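Exo-beta-1,4-mannosidase (Rhizomucor miehei, PDB 4LYP) hydrolyses beta-1,4-linked mannosides from the chain end as a glycoside hydrolase family 5 beta-mannosidase, and also carries out transglycosylation. Local coordinates at residues L135-D139 against V219-Y224; M340-R346 against T359-K364. All coordinates share one frame; numbering follows the deposited sequence. Where two conformers were deposited one is given.

Overall arrangement
From the N terminus, the chain first runs through helix 125-140, whose last turns supply one half of contact 1. It then passes through strand 144-148 and three further helices before the loop 219-224 returns to that helix, so contact 1 closes a long excursion, about half of it helix, just ahead of strand 230-234. Contact 2 opens only afterwards, in series: the loop leaving strand 333-338 folds back on the start of helix 362-380 and closes a short segment without helix or strand. The two neither nest nor cross. Their centres lie about 37 Å apart on opposite sides of the chain's centre, each joining helix and loop in the TIM barrel.

Contact 1: L135-D139 against V219-Y224; sequences LDTMD and VNGKIY
The closest backbone approach joins Asp136, in the last turns of helix 125-140, to Asn220 in the irregular segment 219-224, with their CA atoms 6.6 Å apart. Three helix side chains, Leu135, Asp136 and Asp139, meet that segment. Asp136 holds CG anti to its backbone nitrogen (chi1 -177°), which carries the carboxylate out to the Asn220 amide; there Asn220 ND2 donates to Asp136 OD1 over 3.0 Å. The acceptor lies close to the amide plane and offers its anti lone pair, while the two flat groups are turned 56° against each other. The other end of the amide works within the loop: Asn220 OD1 accepts from Lys222 N at 3.1 Å, an Asx turn that fixes the amide's rotation. Val219 CG1 lies against the Asp136 carboxylate.

One helical turn beyond Asp136 stands Asp139; Lys222 bends at chi3 (-80°) and brings NZ above the plane of its carboxylate, forming a salt bridge of 2.8 Å to Asp139 OD2. Asp227 supplies a second salt bridge to the same ammonium, which places it between two acids. A water ties these groups together, accepting from Asn220 ND2 and Lys222 NZ and giving a weak bond to Leu135 O.

On the buried side the contact turns apolar. Leu135 CD1 sits over one face of the Tyr224 ring, 3.8 Å from its centroid and displaced toward the rim, a CH-pi contact. The ring's hydroxyl is hydrogen-bonded to Asp132 on the same helix, and both Leu135 and Tyr224 touch Met147 of strand 144-148. This is peripheral packing in a TIM barrel: an Asx-turn loop leading toward strand 230-234 is fastened across the end of an outer helix.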
loop_
_atom_site.group_PDB
_atom_site.type_symbol
_atom_site.label_atom_id
_atom_site.label_comp_id
_atom_site.label_asym_id
_atom_site.label_seq_id
_atom_site.Cartn_x
_atom_site.Cartn_y
_atom_site.Cartn_z
ATOM N N LEU A 135 11.014 -10.133 1.821
ATOM C CA LEU A 135 11.912 -9.485 0.902
ATOM C C LEU A 135 12.808 -10.488 0.190
ATOM O O LEU A 135 13.138 -10.291 -0.978
ATOM C CB LEU A 135 12.758 -8.425 1.614
ATOM C CG LEU A 135 11.964 -7.170 2.012
ATOM C CD1 LEU A 135 12.753 -6.255 2.949
ATOM C CD2 LEU A 135 11.549 -6.383 0.765
ATOM N N ASP A 136 13.202 -11.589 0.866
ATOM C CA ASP A 136 13.992 -12.587 0.228
ATOM C C ASP A 136 13.193 -13.336 -0.854
ATOM O O ASP A 136 13.734 -13.626 -1.939
ATOM C CB ASP A 136 14.566 -13.595 1.245
ATOM C CG ASP A 136 15.456 -14.580 0.546
ATOM O OD1 ASP A 136 16.526 -14.177 0.095
ATOM O OD2 ASP A 136 15.049 -15.761 0.427
ATOM N N THR A 137 11.913 -13.604 -0.590
ATOM C CA THR A 137 11.078 -14.291 -1.548
ATOM C C THR A 137 10.808 -13.396 -2.741
ATOM O O THR A 137 10.834 -13.839 -3.898
ATOM C CB THR A 137 9.784 -14.785 -0.897
ATOM O OG1 THR A 137 10.107 -15.521 0.308
ATOM C CG2 THR A 137 8.957 -15.637 -1.812
ATOM N N MET A 138 10.556 -12.116 -2.488
ATOM C CA MET A 138 10.397 -11.120 -3.587
ATOM C C MET A 138 11.658 -11.130 -4.454
ATOM O O MET A 138 11.563 -11.102 -5.680
ATOM C CB MET A 138 10.145 -9.761 -2.998
ATOM C CG MET A 138 8.722 -9.672 -2.452
ATOM S SD MET A 138 8.378 -8.067 -1.682
ATOM C CE MET A 138 8.390 -7.067 -3.160
ATOM N N ASP A 139 12.819 -11.142 -3.853
ATOM C CA ASP A 139 14.094 -11.164 -4.589
ATOM C C ASP A 139 14.111 -12.385 -5.550
ATOM O O ASP A 139 14.386 -12.251 -6.734
ATOM C CB ASP A 139 15.253 -11.319 -3.568
ATOM C CG ASP A 139 16.640 -11.113 -4.176
ATOM O OD1 ASP A 139 16.763 -10.863 -5.387
ATOM O OD2 ASP A 139 17.595 -11.141 -3.386
ATOM N N VAL A 219 17.895 -13.665 6.433
ATOM C CA VAL A 219 17.807 -14.764 5.500
ATOM C C VAL A 219 18.942 -14.654 4.442
ATOM O O VAL A 219 19.622 -15.604 4.135
ATOM C CB VAL A 219 16.416 -14.777 4.867
ATOM C CG1 VAL A 219 16.324 -15.889 3.772
ATOM C CG2 VAL A 219 15.351 -14.975 5.948
ATOM N N ASN A 220 19.103 -13.439 3.857
ATOM C CA ASN A 220 20.048 -13.244 2.781
ATOM C C ASN A 220 21.202 -12.318 3.088
ATOM O O ASN A 220 22.070 -12.146 2.246
ATOM C CB ASN A 220 19.327 -12.855 1.480
ATOM C CG ASN A 220 18.639 -11.510 1.560
ATOM O OD1 ASN A 220 19.121 -10.558 2.170
ATOM N ND2 ASN A 220 17.517 -11.437 0.897
ATOM N N GLY A 221 21.252 -11.728 4.293
ATOM C CA GLY A 221 22.375 -10.930 4.776
ATOM C C GLY A 221 22.396 -9.506 4.300
ATOM O O GLY A 221 23.255 -8.749 4.761
ATOM N N LYS A 222 21.517 -9.086 3.388
ATOM C CA LYS A 222 21.568 -7.707 2.899
ATOM C C LYS A 222 21.080 -6.718 3.933
ATOM O O LYS A 222 20.039 -6.963 4.595
ATOM C CB LYS A 222 20.754 -7.566 1.589
ATOM C CG LYS A 222 21.379 -8.315 0.444
ATOM C CD LYS A 222 20.601 -8.150 -0.847
ATOM C CE LYS A 222 19.363 -9.077 -0.901
ATOM N NZ LYS A 222 18.511 -8.782 -2.140
ATOM N N ILE A 223 21.742 -5.592 4.051
ATOM C CA ILE A 223 21.191 -4.495 4.856
ATOM C C ILE A 223 20.101 -3.844 4.004
ATOM O O ILE A 223 20.278 -3.620 2.800
ATOM C CB ILE A 223 22.270 -3.484 5.220
ATOM C CG1 ILE A 223 23.439 -4.201 5.940
ATOM C CG2 ILE A 223 21.648 -2.375 6.103
ATOM C CD1 ILE A 223 23.107 -4.850 7.158
ATOM N N TYR A 224 18.946 -3.531 4.641
ATOM C CA TYR A 224 17.798 -3.070 3.790
ATOM C C TYR A 224 18.150 -1.887 2.894
ATOM O O TYR A 224 17.768 -1.829 1.728
ATOM C CB TYR A 224 16.579 -2.764 4.647
ATOM C CG TYR A 224 15.787 -3.942 5.144
ATOM C CD1 TYR A 224 16.299 -5.248 5.262
ATOM C CD2 TYR A 224 14.466 -3.733 5.578
ATOM C CE1 TYR A 224 15.514 -6.295 5.774
ATOM C CE2 TYR A 224 13.689 -4.740 6.109
ATOM C CZ TYR A 224 14.199 -6.001 6.228
ATOM O OH TYR A 224 13.421 -6.987 6.767
HETATM O O HOH W 1 15.961 -9.227 -0.536
#

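Contact 2: M340-R346 against T359-K364; sequences MARDAWR and TPTSHK
Met340 lays its thioether against the backbone of Lys364, SD reaching Lys364 CA at 3.7 Å, while the aliphatic chain of Lys364 runs past Met340 O. A water that accepts from Lys364 NZ lies within bonding distance of Met340 O; NZ also bonds to Tyr421 O. Next, a second water accepts from Lys364 N and lies within bonding distance of Ala341 O and Asp343 OD1.

Arg342 bends at chi3 (82°), setting its guanidinium so that NE donates to Thr359 O at 2.9 Å, tilted from the carbonyl plane. Thr361 CG2 packs over the centre of one face of the guanidinium, and Asp427 forms a salt bridge with NH1.

Asp343 carries most of the polar bonding. Its N donates to Pro360 O. Its carboxylate receives the first turn of helix 362-380: His363 N points almost straight (176°) at the syn lone pair of Asp343 OD1, over 2.9 Å. Ser362 N reaches Asp343 OD2 from above the plane; in the conformer given, Ser362 OG donates to Asp343 OD2 at 2.7 Å, on the syn side but somewhat out of the carboxylate plane.

Trp345 stacks on His363 in an offset arrangement, the imidazole and the five-membered ring having centroids 3.8 Å apart and planes at 21°. Tyr300 OH bonds to His363 ND1, and Trp345 NE1 gives a weak bond to Asp343 OD1. Arg346 NE forms a salt bridge with Asp343 OD2 at 2.9 Å, on the anti side but tilted out of the carboxylate plane, while its CD and NE pack on Pro360.

Asp343 OD2 thus takes Ser362 N and Arg346 NE, and Ser362 OG in the conformer given. The first two, with His363 N and the field expected at a helix N terminus, would probably keep this buried carboxylate ionised and its rotation fixed.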
loop_
_atom_site.group_PDB
_atom_site.type_symbol
_atom_site.label_atom_id
_atom_site.label_comp_id
_atom_site.label_asym_id
_atom_site.label_seq_id
_atom_site.Cartn_x
_atom_site.Cartn_y
_atom_site.Cartn_z
ATOM N N MET A 340 -12.510 -2.518 -5.742
ATOM C CA MET A 340 -13.980 -2.531 -5.811
ATOM C C MET A 340 -14.460 -3.828 -5.152
ATOM O O MET A 340 -13.786 -4.855 -5.210
ATOM C CB MET A 340 -14.445 -2.389 -7.260
ATOM C CG MET A 340 -15.930 -2.434 -7.428
ATOM S SD MET A 340 -16.509 -1.949 -9.080
ATOM C CE MET A 340 -16.360 -0.151 -8.969
ATOM N N ALA A 341 -15.658 -3.703 -4.568
ATOM C CA ALA A 341 -16.339 -4.800 -3.886
ATOM C C ALA A 341 -16.840 -5.841 -4.894
ATOM O O ALA A 341 -16.895 -5.630 -6.113
ATOM C CB ALA A 341 -17.528 -4.230 -3.129
ATOM N N ARG A 342 -17.253 -6.974 -4.324
ATOM C CA ARG A 342 -17.940 -8.040 -5.096
ATOM C C ARG A 342 -19.340 -7.576 -5.408
ATOM O O ARG A 342 -19.785 -6.493 -5.023
ATOM C CB ARG A 342 -17.900 -9.336 -4.318
ATOM C CG ARG A 342 -16.498 -9.692 -3.738
ATOM C CD ARG A 342 -16.395 -11.076 -3.140
ATOM N NE ARG A 342 -16.161 -12.145 -4.133
ATOM C CZ ARG A 342 -14.957 -12.474 -4.567
ATOM N NH1 ARG A 342 -14.858 -13.552 -5.394
ATOM N NH2 ARG A 342 -13.853 -11.788 -4.250
ATOM N N ASP A 343 -20.066 -8.431 -6.174
ATOM C CA ASP A 343 -21.379 -8.052 -6.729
ATOM C C ASP A 343 -22.548 -8.072 -5.727
ATOM O O ASP A 343 -23.521 -8.835 -5.862
ATOM C CB ASP A 343 -21.743 -8.987 -7.896
ATOM C CG ASP A 343 -20.970 -8.752 -9.187
ATOM O OD1 ASP A 343 -20.382 -7.629 -9.394
ATOM O OD2 ASP A 343 -21.033 -9.635 -10.063
ATOM N N ALA A 344 -22.474 -7.206 -4.702
ATOM C CA ALA A 344 -23.483 -7.089 -3.657
ATOM C C ALA A 344 -24.864 -6.883 -4.243
ATOM O O ALA A 344 -25.879 -7.359 -3.680
ATOM C CB ALA A 344 -23.149 -5.938 -2.709
ATOM N N TRP A 345 -24.945 -6.186 -5.383
ATOM C CA TRP A 345 -26.183 -5.867 -6.053
ATOM C C TRP A 345 -26.977 -7.074 -6.493
ATOM O O TRP A 345 -28.170 -6.938 -6.791
ATOM C CB TRP A 345 -25.895 -4.906 -7.240
ATOM C CG TRP A 345 -24.933 -5.543 -8.243
ATOM C CD1 TRP A 345 -23.562 -5.424 -8.268
ATOM C CD2 TRP A 345 -25.277 -6.430 -9.326
ATOM N NE1 TRP A 345 -23.021 -6.157 -9.279
ATOM C CE2 TRP A 345 -24.037 -6.808 -9.954
ATOM C CE3 TRP A 345 -26.505 -6.943 -9.857
ATOM C CZ2 TRP A 345 -23.942 -7.679 -11.069
ATOM C CZ3 TRP A 345 -26.418 -7.790 -10.988
ATOM C CH2 TRP A 345 -25.167 -8.160 -11.574
ATOM N N ARG A 346 -26.371 -8.247 -6.600
ATOM C CA ARG A 346 -27.122 -9.433 -6.952
ATOM C C ARG A 346 -28.068 -9.903 -5.826
ATOM O O ARG A 346 -29.010 -10.653 -6.082
ATOM C CB ARG A 346 -26.155 -10.554 -7.315
ATOM C CG ARG A 346 -25.337 -10.326 -8.548
ATOM C CD ARG A 346 -24.302 -11.373 -8.795
ATOM N NE ARG A 346 -23.540 -11.163 -10.022
ATOM C CZ ARG A 346 -23.984 -11.404 -11.239
ATOM N NH1 ARG A 346 -23.203 -11.141 -12.247
ATOM N NH2 ARG A 346 -25.214 -11.957 -11.417
ATOM N N THR A 359 -19.416 -15.083 -4.184
ATOM C CA THR A 359 -20.125 -14.007 -4.909
ATOM C C THR A 359 -19.290 -13.575 -6.075
ATOM O O THR A 359 -18.092 -13.351 -5.948
ATOM C CB THR A 359 -20.431 -12.869 -3.926
ATOM O OG1 THR A 359 -21.332 -13.421 -2.977
ATOM C CG2 THR A 359 -21.012 -11.682 -4.630
ATOM N N PRO A 360 -19.904 -13.419 -7.272
ATOM C CA PRO A 360 -19.127 -12.972 -8.418
ATOM C C PRO A 360 -18.604 -11.537 -8.300
ATOM O O PRO A 360 -19.057 -10.765 -7.458
ATOM C CB PRO A 360 -20.124 -13.027 -9.595
ATOM C CG PRO A 360 -21.194 -13.950 -9.132
ATOM C CD PRO A 360 -21.297 -13.748 -7.655
ATOM N N THR A 361 -17.684 -11.218 -9.219
ATOM C CA THR A 361 -17.015 -9.940 -9.262
ATOM C C THR A 361 -17.183 -9.314 -10.636
ATOM O O THR A 361 -16.257 -8.731 -11.187
ATOM C CB THR A 361 -15.537 -10.073 -8.869
ATOM O OG1 THR A 361 -14.877 -11.005 -9.744
ATOM C CG2 THR A 361 -15.352 -10.539 -7.444
ATOM N N SER A 362 -18.396 -9.385 -11.223
ATOM C CA SER A 362 -18.503 -8.824 -12.579
ATOM C C SER A 362 -18.312 -7.314 -12.640
ATOM O O SER A 362 -17.681 -6.837 -13.561
ATOM C CB SER A 362 -19.802 -9.231 -13.226
ATOM O OG SER A 362 -20.950 -8.682 -12.564
ATOM N N HIS A 363 -18.813 -6.559 -11.646
ATOM C CA HIS A 363 -18.562 -5.115 -11.693
ATOM C C HIS A 363 -17.102 -4.814 -11.513
ATOM O O HIS A 363 -16.509 -4.036 -12.257
ATOM C CB HIS A 363 -19.375 -4.396 -10.615
ATOM C CG HIS A 363 -20.799 -4.185 -10.961
ATOM N ND1 HIS A 363 -21.616 -3.294 -10.304
ATOM C CD2 HIS A 363 -21.584 -4.733 -11.978
ATOM C CE1 HIS A 363 -22.810 -3.294 -10.862
ATOM N NE2 HIS A 363 -22.833 -4.184 -11.836
ATOM N N LYS A 364 -16.501 -5.424 -10.451
ATOM C CA LYS A 364 -15.082 -5.237 -10.178
ATOM C C LYS A 364 -14.213 -5.560 -11.380
ATOM O O LYS A 364 -13.237 -4.871 -11.692
ATOM C CB LYS A 364 -14.710 -6.136 -9.003
ATOM C CG LYS A 364 -13.238 -6.136 -8.610
ATOM C CD LYS A 364 -13.013 -7.222 -7.547
ATOM C CE LYS A 364 -11.706 -7.055 -6.814
ATOM N NZ LYS A 364 -11.598 -8.069 -5.694
HETATM O O HOH W 2 -13.867 -7.492 -4.350
HETATM O O HOH W 3 -17.879 -6.897 -8.425
HETATM O O HOH W 4 -16.357 -14.990 -7.658
#